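Local coordinates for protein Xaa-Pro Dipeptidase (Alteromonas macleodii, PDB 2QS8) that probably acts as a metal-dependent carboxypeptidase or dipeptidase of the amidohydrolase superfamily, cleaving Xaa-Pro dipeptides or related short peptides in a TIM-barrel active site, at residues I144-H150 with P211-Q215; I193-G199 with W231-H237. All coordinates share one frame; numbering follows the deposited sequence.

Contact 1 (I144-H150 with P211-Q215). With MET (methionine), chain D.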
loop_
_atom_site.group_PDB
_atom_site.type_symbol
_atom_site.label_atom_id
_atom_site.label_comp_id
_atom_site.label_asym_id
_atom_site.label_seq_id
_atom_site.Cartn_x
_atom_site.Cartn_y
_atom_site.Cartn_z
ATOM N N ILE A 144 -8.914 8.944 14.374
ATOM C CA ILE A 144 -8.629 8.158 13.190
ATOM C C ILE A 144 -9.864 7.420 12.690
ATOM O O ILE A 144 -10.605 6.824 13.469
ATOM C CB ILE A 144 -7.502 7.154 13.447
ATOM C CG1 ILE A 144 -6.230 7.901 13.854
ATOM C CG2 ILE A 144 -7.267 6.310 12.191
ATOM C CD1 ILE A 144 -5.043 6.986 14.167
ATOM N N ALA A 145 -10.062 7.468 11.377
ATOM C CA ALA A 145 -11.203 6.834 10.745
ATOM C C ALA A 145 -10.836 6.216 9.402
ATOM O O ALA A 145 -9.751 6.454 8.859
ATOM C CB ALA A 145 -12.316 7.869 10.533
ATOM N N THR A 146 -11.759 5.413 8.877
ATOM C CA THR A 146 -11.590 4.808 7.567
ATOM C C THR A 146 -12.383 5.671 6.580
ATOM O O THR A 146 -13.236 6.455 6.986
ATOM C CB THR A 146 -12.119 3.367 7.532
ATOM O OG1 THR A 146 -13.451 3.317 8.047
ATOM C CG2 THR A 146 -11.223 2.483 8.360
ATOM N N THR A 147 -12.093 5.526 5.291
ATOM C CA THR A 147 -12.775 6.316 4.270
ATOM C C THR A 147 -14.282 6.438 4.501
ATOM O O THR A 147 -14.989 5.442 4.593
ATOM C CB THR A 147 -12.528 5.729 2.873
ATOM O OG1 THR A 147 -11.127 5.803 2.577
ATOM C CG2 THR A 147 -13.346 6.491 1.802
ATOM N N GLY A 148 -14.762 7.672 4.596
ATOM C CA GLY A 148 -16.182 7.892 4.805
ATOM C C GLY A 148 -16.660 7.699 6.232
ATOM O O GLY A 148 -17.827 7.930 6.533
ATOM N N GLY A 149 -15.752 7.283 7.107
ATOM C CA GLY A 149 -16.087 7.047 8.497
ATOM C C GLY A 149 -16.544 8.271 9.268
ATOM O O GLY A 149 -16.355 9.420 8.842
ATOM N N HIS A 150 -17.138 8.017 10.428
ATOM C CA HIS A 150 -17.661 9.081 11.275
ATOM C C HIS A 150 -16.710 10.252 11.468
ATOM O O HIS A 150 -17.145 11.403 11.525
ATOM C CB HIS A 150 -18.071 8.513 12.638
ATOM C CG HIS A 150 -18.609 9.540 13.586
ATOM N ND1 HIS A 150 -19.715 10.314 13.299
ATOM C CD2 HIS A 150 -18.187 9.922 14.813
ATOM C CE1 HIS A 150 -19.949 11.130 14.314
ATOM N NE2 HIS A 150 -19.039 10.913 15.247
ATOM N N PRO A 211 -20.164 -1.177 11.480
ATOM C CA PRO A 211 -18.745 -1.432 11.793
ATOM C C PRO A 211 -17.842 -0.815 10.709
ATOM O O PRO A 211 -17.945 -1.177 9.528
ATOM C CB PRO A 211 -18.674 -2.957 11.817
ATOM C CG PRO A 211 -19.685 -3.343 10.774
ATOM C CD PRO A 211 -20.845 -2.421 11.083
ATOM N N GLN A 212 -16.973 0.115 11.103
ATOM C CA GLN A 212 -16.097 0.792 10.137
ATOM C C GLN A 212 -14.599 0.469 10.230
ATOM O O GLN A 212 -13.777 1.067 9.543
ATOM C CB GLN A 212 -16.333 2.304 10.197
ATOM C CG GLN A 212 -17.804 2.665 10.021
ATOM C CD GLN A 212 -18.043 4.151 9.882
ATOM O OE1 GLN A 212 -17.282 4.964 10.415
ATOM N NE2 GLN A 212 -19.116 4.516 9.180
ATOM N N PHE A 213 -14.257 -0.488 11.077
ATOM C CA PHE A 213 -12.883 -0.953 11.216
ATOM C C PHE A 213 -12.963 -2.472 11.129
ATOM O O PHE A 213 -13.854 -3.087 11.727
ATOM C CB PHE A 213 -12.283 -0.558 12.570
ATOM C CG PHE A 213 -11.492 0.731 12.553
ATOM C CD1 PHE A 213 -12.128 1.964 12.439
ATOM C CD2 PHE A 213 -10.107 0.702 12.658
ATOM C CE1 PHE A 213 -11.392 3.154 12.433
ATOM C CE2 PHE A 213 -9.356 1.888 12.651
ATOM C CZ PHE A 213 -10.002 3.115 12.539
ATOM N N THR A 214 -12.060 -3.082 10.375
ATOM C CA THR A 214 -12.035 -4.539 10.269
ATOM C C THR A 214 -11.297 -4.996 11.533
ATOM O O THR A 214 -10.658 -4.186 12.205
ATOM C CB THR A 214 -11.235 -5.002 9.042
ATOM O OG1 THR A 214 -9.862 -4.675 9.252
ATOM C CG2 THR A 214 -11.725 -4.301 7.749
ATOM N N GLN A 215 -11.375 -6.282 11.868
ATOM C CA GLN A 215 -10.705 -6.766 13.066
ATOM C C GLN A 215 -9.201 -6.546 12.894
ATOM O O GLN A 215 -8.509 -6.134 13.825
ATOM C CB GLN A 215 -11.006 -8.244 13.306
ATOM C CG GLN A 215 -10.502 -8.741 14.651
ATOM C CD GLN A 215 -11.176 -8.025 15.816
ATOM O OE1 GLN A 215 -12.395 -8.115 16.008
ATOM N NE2 GLN A 215 -10.381 -7.307 16.603
HETATM N N MET D . -20.550 12.691 18.994
HETATM C CA MET D . -21.401 11.465 18.991
HETATM C C MET D . -21.852 11.090 17.582
HETATM O O MET D . -22.174 9.903 17.369
HETATM C CB MET D . -22.632 11.688 19.867
HETATM C CG MET D . -23.514 10.475 19.974
HETATM S SD MET D . -24.787 10.723 21.162
HETATM C CE MET D . -23.818 10.725 22.643
HETATM O OXT MET D . -21.885 11.991 16.715
HETATM O O HOH W 1 -14.460 5.392 10.923
HETATM O O HOH W 2 -19.637 7.127 8.121
#
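Gln212 and Phe213, in the loop leading to helix 215-227 of the TIM barrel, pack against the type II turn of Thr146 to Gly149 and the short strand before it. The Gln212 side chain runs from CB toward the end of this turn, alongside Gly149. Its CB lies 3.7 Å from Thr146 OG1. CG lies anti to the carbonyl carbon and beside the backbone N (chi1 -54°), and the chain continues extended, carrying Gln212 CD to 3.8 Å from Gly149 CA. At the tip, Gln212 OE1 uses an in-plane lone pair to accept the N-H of His150 at 3.1 Å and also takes a bond from a water, while NE2 donates to a second water that binds Gly148 O. An amide suits this place because it can accept and donate at once. Gly149 lets OE1 come close: a side chain there would point at Gln212 and collide with Thr146 O. Glycine also suits position 148, whose positive phi (79°) would press a CB against the preceding carbonyl. Thr146 plays a double part. Thr146 CG2 sits over one face of the Phe213 ring, 4.2 Å from the centroid, a CH-pi contact, whereas Ile144 O lies near the ring edge. His150, which belongs to the methionine pocket, also bonds Ser203 through ND1. The hydroxyl of Thr146 turns to the backbone instead: OG1 donates to a lone pair of Gln212 O at 2.7 Å.

Contact 2 (I193-G199 with W231-H237). With MET (methionine), chain D.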
loop_
_atom_site.group_PDB
_atom_site.type_symbol
_atom_site.label_atom_id
_atom_site.label_comp_id
_atom_site.label_asym_id
_atom_site.label_seq_id
_atom_site.Cartn_x
_atom_site.Cartn_y
_atom_site.Cartn_z
ATOM N N ILE A 193 -4.745 7.769 21.473
ATOM C CA ILE A 193 -5.399 7.560 20.192
ATOM C C ILE A 193 -6.899 7.455 20.335
ATOM O O ILE A 193 -7.411 6.910 21.315
ATOM C CB ILE A 193 -4.893 6.258 19.526
ATOM C CG1 ILE A 193 -3.405 6.376 19.196
ATOM C CG2 ILE A 193 -5.708 5.956 18.265
ATOM C CD1 ILE A 193 -3.069 7.443 18.147
ATOM N N LYS A 194 -7.602 7.975 19.337
ATOM C CA LYS A 194 -9.053 7.916 19.297
ATOM C C LYS A 194 -9.473 7.475 17.891
ATOM O O LYS A 194 -8.972 8.003 16.897
ATOM C CB LYS A 194 -9.638 9.290 19.622
ATOM C CG LYS A 194 -11.101 9.455 19.258
ATOM C CD LYS A 194 -12.004 8.576 20.099
ATOM C CE LYS A 194 -13.468 8.893 19.816
ATOM N NZ LYS A 194 -13.757 10.353 19.872
ATOM N N ILE A 195 -10.367 6.497 17.811
ATOM C CA ILE A 195 -10.854 6.022 16.517
ATOM C C ILE A 195 -12.375 5.879 16.543
ATOM O O ILE A 195 -12.976 5.762 17.616
ATOM C CB ILE A 195 -10.278 4.632 16.143
ATOM C CG1 ILE A 195 -10.796 3.567 17.117
ATOM C CG2 ILE A 195 -8.773 4.685 16.121
ATOM C CD1 ILE A 195 -10.383 2.133 16.768
ATOM N N THR A 196 -12.989 5.914 15.368
ATOM C CA THR A 196 -14.425 5.713 15.250
ATOM C C THR A 196 -14.569 4.305 14.657
ATOM O O THR A 196 -14.455 4.099 13.448
ATOM C CB THR A 196 -15.098 6.776 14.330
ATOM O OG1 THR A 196 -14.350 6.930 13.116
ATOM C CG2 THR A 196 -15.174 8.113 15.037
ATOM N N VAL A 197 -14.788 3.333 15.535
ATOM C CA VAL A 197 -14.926 1.949 15.107
ATOM C C VAL A 197 -16.284 1.652 14.447
ATOM O O VAL A 197 -16.464 0.588 13.853
ATOM C CB VAL A 197 -14.693 0.973 16.297
ATOM C CG1 VAL A 197 -15.982 0.740 17.052
ATOM C CG2 VAL A 197 -14.094 -0.334 15.785
ATOM N N THR A 198 -17.236 2.575 14.569
ATOM C CA THR A 198 -18.542 2.409 13.925
ATOM C C THR A 198 -18.990 3.760 13.389
ATOM O O THR A 198 -18.346 4.777 13.640
ATOM C CB THR A 198 -19.644 1.921 14.900
ATOM O OG1 THR A 198 -19.999 2.985 15.793
ATOM C CG2 THR A 198 -19.172 0.718 15.705
ATOM N N GLY A 199 -20.098 3.774 12.655
ATOM C CA GLY A 199 -20.619 5.030 12.144
ATOM C C GLY A 199 -21.011 5.915 13.315
ATOM O O GLY A 199 -20.999 5.463 14.462
ATOM N N TRP A 231 -2.844 5.213 25.044
ATOM C CA TRP A 231 -4.112 4.560 25.363
ATOM C C TRP A 231 -4.984 4.665 24.118
ATOM O O TRP A 231 -4.709 5.475 23.229
ATOM C CB TRP A 231 -4.812 5.223 26.561
ATOM C CG TRP A 231 -4.691 6.726 26.625
ATOM C CD1 TRP A 231 -3.868 7.441 27.442
ATOM C CD2 TRP A 231 -5.428 7.691 25.856
ATOM N NE1 TRP A 231 -4.051 8.788 27.241
ATOM C CE2 TRP A 231 -5.003 8.971 26.277
ATOM C CE3 TRP A 231 -6.413 7.599 24.865
ATOM C CZ2 TRP A 231 -5.518 10.151 25.730
ATOM C CZ3 TRP A 231 -6.930 8.774 24.320
ATOM C CH2 TRP A 231 -6.483 10.030 24.757
ATOM N N VAL A 232 -6.029 3.849 24.044
ATOM C CA VAL A 232 -6.917 3.866 22.897
ATOM C C VAL A 232 -8.383 4.029 23.310
ATOM O O VAL A 232 -8.956 3.155 23.963
ATOM C CB VAL A 232 -6.749 2.564 22.057
ATOM C CG1 VAL A 232 -7.720 2.538 20.884
ATOM C CG2 VAL A 232 -5.316 2.463 21.550
ATOM N N ALA A 233 -8.970 5.168 22.947
ATOM C CA ALA A 233 -10.377 5.457 23.226
ATOM C C ALA A 233 -11.115 5.089 21.929
ATOM O O ALA A 233 -10.587 5.295 20.838
ATOM C CB ALA A 233 -10.563 6.936 23.547
ATOM N N VAL A 234 -12.329 4.560 22.044
ATOM C CA VAL A 234 -13.061 4.132 20.854
ATOM C C VAL A 234 -14.530 4.549 20.738
ATOM O O VAL A 234 -15.367 4.163 21.552
ATOM C CB VAL A 234 -12.985 2.581 20.709
ATOM C CG1 VAL A 234 -13.721 2.113 19.449
ATOM C CG2 VAL A 234 -11.535 2.139 20.672
ATOM N N HIS A 235 -14.836 5.337 19.714
ATOM C CA HIS A 235 -16.211 5.748 19.446
ATOM C C HIS A 235 -16.919 4.492 18.925
ATOM O O HIS A 235 -16.394 3.815 18.045
ATOM C CB HIS A 235 -16.234 6.830 18.357
ATOM C CG HIS A 235 -17.579 7.057 17.744
ATOM N ND1 HIS A 235 -18.416 8.074 18.136
ATOM C CD2 HIS A 235 -18.227 6.400 16.754
ATOM C CE1 HIS A 235 -19.522 8.041 17.416
ATOM N NE2 HIS A 235 -19.431 7.032 16.569
ATOM N N ALA A 236 -18.094 4.176 19.465
ATOM C CA ALA A 236 -18.827 3.004 19.001
ATOM C C ALA A 236 -20.282 2.976 19.452
ATOM O O ALA A 236 -20.576 3.021 20.644
ATOM C CB ALA A 236 -18.129 1.737 19.456
ATOM N N HIS A 237 -21.187 2.903 18.484
ATOM C CA HIS A 237 -22.613 2.844 18.769
ATOM C C HIS A 237 -23.096 1.424 18.466
ATOM O O HIS A 237 -23.748 0.801 19.297
ATOM C CB HIS A 237 -23.383 3.849 17.900
ATOM C CG HIS A 237 -23.127 5.280 18.248
ATOM N ND1 HIS A 237 -23.426 5.811 19.483
ATOM C CD2 HIS A 237 -22.632 6.302 17.511
ATOM C CE1 HIS A 237 -23.128 7.100 19.493
ATOM N NE2 HIS A 237 -22.644 7.422 18.307
HETATM N N MET D . -20.550 12.691 18.994
HETATM C CA MET D . -21.401 11.465 18.991
HETATM C C MET D . -21.852 11.090 17.582
HETATM O O MET D . -22.174 9.903 17.369
HETATM C CB MET D . -22.632 11.688 19.867
HETATM C CG MET D . -23.514 10.475 19.974
HETATM S SD MET D . -24.787 10.723 21.162
HETATM C CE MET D . -23.818 10.725 22.643
HETATM O OXT MET D . -21.885 11.991 16.715
#
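Strands 192-196 and 231-236 are neighbouring parallel strands of the TIM barrel, joined through helix 215-227 in a beta-alpha-beta unit, and their C-terminal ends reach the methionine site. Backbone bonds alternate across the pair, from Ile193 N to Trp231 O as far as Val197 N to His235 O, with His235 N to Ile195 O at 2.8 Å. Ile195 and Val234 lie side by side on the face covered by helices, Ile195 CG1 to Val234 CG2 at 3.9 Å; branched aliphatic residues suit this layer between sheet and helix. The other face carries Lys194, Ala233, Thr196 and His235. There the small Ala233 lies beside the Lys194 chain, whose bend at chi2 (67°) carries CE to 3.7 Å from His235 CB, and NZ bonds Val113 O. Beyond the strands, Thr198 OG1 accepts the N-H of His237 at 2.9 Å and donates to Gly199 O. Gly199 O also accepts from His235 NE2 at 3.1 Å: it lies in the imidazole plane, although the donor stands 45° out of the carbonyl plane. Two bonds thus grip Gly199 O, and the one from NE2 restrains the rotation of the ring. His235 CE1 comes near the methionine carboxylate, and His237 NE2 donates to methionine O at 2.7 Å, nearly straight at 166°.

How the contacts relate
From the N terminus the chain passes 144-150, strand 192-196 with its following loop, 211-215, and strand 231-236. Contact 1 closes a loop of 60 residues that contains the first strand of contact 2; contact 2 closes one of 31 residues that contains 211-215, so the two loops cross. Segment 193-199 is the shared element, bonded to 231-237 in contact 2 and to both segments of contact 1: Ile144 N meets Lys194 O at 2.7 Å, and Gln212 N meets Val197 O at 2.8 Å, both probable hydrogen bonds. Contact 1 thus brings 144-150 and the loop before helix 215-227 against the edge and end of strand 192-196, whose other side pairs with 231-236; stacked His150 and His235 rings join them again beside the methionine.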